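Local coordinates for Serpin48 (Tenebrio molitor, PDB 3OZQ), which acts as a serpin in insect innate immunity, specifically inhibiting the serine protease SPE, probably by the conformational trapping typical of inhibitory serpins, at residues Ala267-Lys272 with Phe350-Pro355; Leu165-Tyr170 with Ile313-Phe318. One frame throughout, in Å; residues are numbered along the deposited sequence.

Contact 1: Ala267-Lys272 with Phe350-Pro355; sequences ALPKFK and FIVDHP
A267 and I351 form a parallel beta bridge where strand 260-278 runs beside the short strand 348-351, in the part of the serpin fold known as sheet C; strand 348-351 is the one that follows the reactive-centre loop. Two backbone hydrogen bonds on A267 make the pairing. Its N donates to F350 O at 3.0 Å and its O accepts from V352 N at 2.8 Å, the second partner lying in the carbonyl plane. One residue of 267-272 is thus bracketed by the residues flanking I351. Beyond it the pairing stops: V352 is the centre of an inverse gamma turn, and on the other segment P269 has no N-H to give. Past the turn, H354 ND1 donates to D353 OD1 at 2.7 Å, with the oxygen in the imidazole plane, and H354 NE2 is bonded to S237 O; both ring nitrogens are therefore engaged, which fixes the ring's rotation. The apolar contacts are few. On the bridge's own face A267 CB meets I351 CG2 at 3.9 Å, with Y203 of strand 196-205 also against the alanine. L268 and V352 lie side by side: with CG of L268 swung anti to the backbone N (chi1 -178°), CD1 comes within 4.0 Å of V352 CG2, while F179 and L224 pack on the same leucine. The F350 ring is covered instead by strands 219-225 and 231-237. P269 crosses V352 at about a right angle, its ring carbon CD 3.2 Å from V352 O and 3.9 Å from V352 CB.

Contact 2: Leu165-Tyr170 with Ile313-Phe318; sequences LINALY and IVQKSF
K316 O is held by L169 N in a 3.0 Å hydrogen bond and is also met by A168 CA at 3.1 Å through a CA-H...O contact. N167 O is likewise gripped, by K316 N at 2.9 Å and by Q315 CA. With the V314 N to L165 O bond and a bent one from N167 N to V314 O (133°), these bonds join two parallel strands of serpin sheet A, 163-174 and 310-321. L165 and I313 pack side by side, and L165 also rests on L44 of helix 38-50. N167 runs alongside Q315, and N167 OD1 is bonded to S40 OG, in what probably corresponds to the serpin shutter region. On the other face lie I166, V314, A168 and K316, whose NZ reaches Q149 O. Y170 and F318 share that face at the C-terminal end of the two segments: both have chi1 72°, CG between the backbone N and the carbonyl carbon, which turns the rings the same way. The planes, 24° apart, are slid so far that they barely overlap, and Y170 CB sits over the F318 face, 3.4 Å from CE1. With an alanine at Y170, H92 would probably lose its stacking partner and Q145 OE1 the hydroxyl it bonds. L169 O and F318 N are buried without a hydrogen-bond partner, consistent with strands that must part when a serpin inserts its reactive-centre loop.

How the contacts relate
Contact 1 and contact 2 have centres 25 Å apart, although their nearest atoms are only about 5 Å from each other without touching. Strand 260-278 joins them: it pairs with 348-351 in contact 1, then, past the break near K270, runs antiparallel beside 310-321, the second strand of contact 2. The segments alternate along the chain, in the order 165-170, 267-272, 313-318, 350-355. Between the last two lies the reactive-centre region, of which 337-345 is not modelled. In inhibitory serpins, the cleaved loop enters between the two strands of contact 2, so 350-355 of contact 1 follows the loop, and contact 2 is its probable destination.

Contact 1: Ala267-Lys272 with Phe350-Pro355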
# COMPACT_ATOMS: atom_id res chain seq x y z
N ALA A 267 -2.22 -23.90 -3.85
CA ALA A 267 -3.58 -23.64 -4.29
C ALA A 267 -3.95 -22.23 -3.87
O ALA A 267 -4.17 -21.98 -2.68
CB ALA A 267 -4.55 -24.64 -3.69
N LEU A 268 -4.02 -21.33 -4.84
CA LEU A 268 -4.27 -19.92 -4.56
C LEU A 268 -5.47 -19.46 -5.33
O LEU A 268 -5.46 -19.51 -6.55
CB LEU A 268 -3.07 -19.08 -4.98
CG LEU A 268 -3.17 -17.58 -4.69
CD1 LEU A 268 -3.00 -17.35 -3.20
CD2 LEU A 268 -2.12 -16.82 -5.48
N PRO A 269 -6.51 -19.01 -4.63
CA PRO A 269 -7.68 -18.42 -5.28
C PRO A 269 -7.29 -17.19 -6.07
O PRO A 269 -6.35 -16.47 -5.69
CB PRO A 269 -8.56 -17.98 -4.10
CG PRO A 269 -8.03 -18.70 -2.90
CD PRO A 269 -6.57 -18.92 -3.16
N LYS A 270 -8.00 -16.92 -7.16
CA LYS A 270 -7.84 -15.59 -7.73
C LYS A 270 -8.61 -14.59 -6.88
O LYS A 270 -9.60 -14.93 -6.24
CB LYS A 270 -8.24 -15.55 -9.20
CG LYS A 270 -9.64 -16.03 -9.51
CD LYS A 270 -9.85 -16.05 -11.01
CE LYS A 270 -8.70 -16.76 -11.70
NZ LYS A 270 -8.63 -16.38 -13.14
N PHE A 271 -8.12 -13.36 -6.81
CA PHE A 271 -8.80 -12.37 -6.00
C PHE A 271 -8.57 -10.96 -6.49
O PHE A 271 -7.53 -10.64 -7.07
CB PHE A 271 -8.46 -12.51 -4.50
CG PHE A 271 -7.00 -12.32 -4.16
CD1 PHE A 271 -6.12 -13.40 -4.16
CD2 PHE A 271 -6.51 -11.08 -3.80
CE1 PHE A 271 -4.78 -13.24 -3.83
CE2 PHE A 271 -5.17 -10.91 -3.46
CZ PHE A 271 -4.30 -11.99 -3.48
N LYS A 272 -9.57 -10.13 -6.30
CA LYS A 272 -9.48 -8.72 -6.63
C LYS A 272 -9.94 -7.97 -5.40
O LYS A 272 -10.94 -8.35 -4.78
CB LYS A 272 -10.36 -8.40 -7.83
CG LYS A 272 -10.08 -7.03 -8.43
CD LYS A 272 -10.79 -6.85 -9.76
CE LYS A 272 -10.88 -5.37 -10.13
NZ LYS A 272 -11.74 -5.14 -11.34
N PHE A 350 0.59 -26.04 0.38
CA PHE A 350 0.20 -24.67 0.71
C PHE A 350 -1.13 -24.37 0.03
O PHE A 350 -1.17 -23.82 -1.07
CB PHE A 350 1.27 -23.67 0.31
CG PHE A 350 1.11 -22.31 0.95
CD1 PHE A 350 1.62 -22.05 2.23
CD2 PHE A 350 0.46 -21.29 0.29
CE1 PHE A 350 1.47 -20.79 2.83
CE2 PHE A 350 0.32 -20.01 0.88
CZ PHE A 350 0.82 -19.77 2.15
N ILE A 351 -2.20 -24.77 0.70
CA ILE A 351 -3.54 -24.64 0.16
C ILE A 351 -4.23 -23.48 0.83
O ILE A 351 -4.59 -23.53 2.01
CB ILE A 351 -4.35 -25.97 0.35
CG1 ILE A 351 -3.62 -27.12 -0.34
CG2 ILE A 351 -5.80 -25.83 -0.16
CD1 ILE A 351 -4.00 -28.50 0.19
N VAL A 352 -4.38 -22.40 0.07
CA VAL A 352 -4.95 -21.16 0.59
C VAL A 352 -6.47 -21.20 0.43
O VAL A 352 -7.01 -20.75 -0.58
CB VAL A 352 -4.34 -19.94 -0.13
CG1 VAL A 352 -4.79 -18.65 0.56
CG2 VAL A 352 -2.81 -20.03 -0.18
N ASP A 353 -7.14 -21.74 1.44
CA ASP A 353 -8.55 -22.11 1.31
C ASP A 353 -9.33 -21.64 2.52
O ASP A 353 -10.39 -22.16 2.84
CB ASP A 353 -8.71 -23.62 1.13
CG ASP A 353 -8.49 -24.40 2.42
OD1 ASP A 353 -7.88 -23.85 3.37
OD2 ASP A 353 -8.91 -25.58 2.48
N HIS A 354 -8.75 -20.65 3.20
CA HIS A 354 -9.38 -19.93 4.30
C HIS A 354 -8.67 -18.57 4.39
O HIS A 354 -7.67 -18.36 3.70
CB HIS A 354 -9.29 -20.72 5.61
CG HIS A 354 -7.89 -21.12 5.99
ND1 HIS A 354 -7.20 -22.13 5.35
CD2 HIS A 354 -7.07 -20.66 6.96
CE1 HIS A 354 -6.01 -22.26 5.91
NE2 HIS A 354 -5.91 -21.38 6.88
N PRO A 355 -9.19 -17.65 5.21
CA PRO A 355 -8.70 -16.25 5.24
C PRO A 355 -7.21 -16.11 5.54
O PRO A 355 -6.66 -16.83 6.37
CB PRO A 355 -9.54 -15.63 6.36
CG PRO A 355 -10.82 -16.38 6.30
CD PRO A 355 -10.42 -17.81 6.01

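Contact 2: Leu165-Tyr170 with Ile313-Phe318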
# COMPACT_ATOMS: atom_id res chain seq x y z
N LEU A 165 -4.40 15.62 0.57
CA LEU A 165 -3.45 14.64 0.02
C LEU A 165 -4.20 13.54 -0.70
O LEU A 165 -5.03 12.85 -0.11
CB LEU A 165 -2.62 13.98 1.13
CG LEU A 165 -1.81 14.75 2.17
CD1 LEU A 165 -0.44 14.13 2.39
CD2 LEU A 165 -1.71 16.25 1.91
N ILE A 166 -3.89 13.37 -1.98
CA ILE A 166 -4.48 12.30 -2.78
C ILE A 166 -3.39 11.28 -3.08
O ILE A 166 -2.27 11.66 -3.44
CB ILE A 166 -4.96 12.85 -4.11
CG1 ILE A 166 -6.24 13.66 -3.90
CG2 ILE A 166 -5.21 11.72 -5.07
CD1 ILE A 166 -7.15 13.07 -2.87
N ASN A 167 -3.72 10.00 -2.94
CA ASN A 167 -2.73 8.90 -3.09
C ASN A 167 -3.34 7.66 -3.72
O ASN A 167 -3.87 6.81 -3.03
CB ASN A 167 -2.18 8.55 -1.70
CG ASN A 167 -1.11 7.47 -1.73
OD1 ASN A 167 -0.52 7.16 -2.76
ND2 ASN A 167 -0.84 6.91 -0.56
N ALA A 168 -3.28 7.57 -5.04
CA ALA A 168 -3.86 6.47 -5.77
C ALA A 168 -2.74 5.64 -6.36
O ALA A 168 -1.78 6.19 -6.89
CB ALA A 168 -4.72 6.97 -6.88
N LEU A 169 -2.86 4.32 -6.26
CA LEU A 169 -1.84 3.44 -6.84
C LEU A 169 -2.31 2.02 -7.08
O LEU A 169 -3.36 1.59 -6.61
CB LEU A 169 -0.54 3.40 -6.00
CG LEU A 169 -0.46 3.29 -4.47
CD1 LEU A 169 -1.73 2.90 -3.77
CD2 LEU A 169 0.73 2.43 -3.96
N TYR A 170 -1.49 1.31 -7.84
CA TYR A 170 -1.70 -0.10 -8.12
C TYR A 170 -0.41 -0.62 -8.71
O TYR A 170 0.40 0.15 -9.24
CB TYR A 170 -2.88 -0.30 -9.08
CG TYR A 170 -2.61 0.12 -10.51
CD1 TYR A 170 -2.11 -0.79 -11.43
CD2 TYR A 170 -2.86 1.42 -10.93
CE1 TYR A 170 -1.87 -0.41 -12.75
CE2 TYR A 170 -2.62 1.81 -12.24
CZ TYR A 170 -2.13 0.88 -13.15
OH TYR A 170 -1.88 1.25 -14.45
N ILE A 313 -6.58 13.00 3.94
CA ILE A 313 -5.57 12.17 3.31
C ILE A 313 -6.23 10.88 2.83
O ILE A 313 -6.69 10.08 3.63
CB ILE A 313 -4.41 11.80 4.26
CG1 ILE A 313 -3.87 13.04 4.97
CG2 ILE A 313 -3.30 11.11 3.49
CD1 ILE A 313 -2.80 12.71 6.01
N VAL A 314 -6.28 10.70 1.53
CA VAL A 314 -7.09 9.64 0.97
C VAL A 314 -6.26 8.76 0.05
O VAL A 314 -5.70 9.23 -0.95
CB VAL A 314 -8.33 10.21 0.21
CG1 VAL A 314 -9.23 9.07 -0.28
CG2 VAL A 314 -9.12 11.10 1.13
N GLN A 315 -6.13 7.50 0.43
CA GLN A 315 -5.49 6.51 -0.43
C GLN A 315 -6.52 5.62 -1.09
O GLN A 315 -7.44 5.15 -0.44
CB GLN A 315 -4.49 5.67 0.35
CG GLN A 315 -3.71 4.69 -0.52
CD GLN A 315 -2.70 3.90 0.27
OE1 GLN A 315 -1.56 4.32 0.41
NE2 GLN A 315 -3.12 2.74 0.79
N LYS A 316 -6.34 5.37 -2.37
CA LYS A 316 -7.15 4.37 -3.04
C LYS A 316 -6.26 3.50 -3.88
O LYS A 316 -5.37 3.99 -4.57
CB LYS A 316 -8.22 5.02 -3.92
CG LYS A 316 -9.27 4.04 -4.42
CD LYS A 316 -10.44 4.81 -5.01
CE LYS A 316 -11.62 3.87 -5.28
NZ LYS A 316 -12.87 4.61 -5.64
N SER A 317 -6.49 2.19 -3.82
CA SER A 317 -5.67 1.22 -4.53
C SER A 317 -6.47 -0.04 -4.80
O SER A 317 -7.50 -0.27 -4.18
CB SER A 317 -4.42 0.89 -3.70
OG SER A 317 -4.74 0.10 -2.57
N PHE A 318 -5.99 -0.84 -5.75
CA PHE A 318 -6.57 -2.15 -6.01
C PHE A 318 -5.48 -3.14 -6.38
O PHE A 318 -4.34 -2.76 -6.71
CB PHE A 318 -7.60 -2.09 -7.14
CG PHE A 318 -7.00 -1.88 -8.49
CD1 PHE A 318 -6.65 -0.60 -8.90
CD2 PHE A 318 -6.80 -2.95 -9.35
CE1 PHE A 318 -6.10 -0.40 -10.15
CE2 PHE A 318 -6.24 -2.75 -10.59
CZ PHE A 318 -5.90 -1.47 -11.00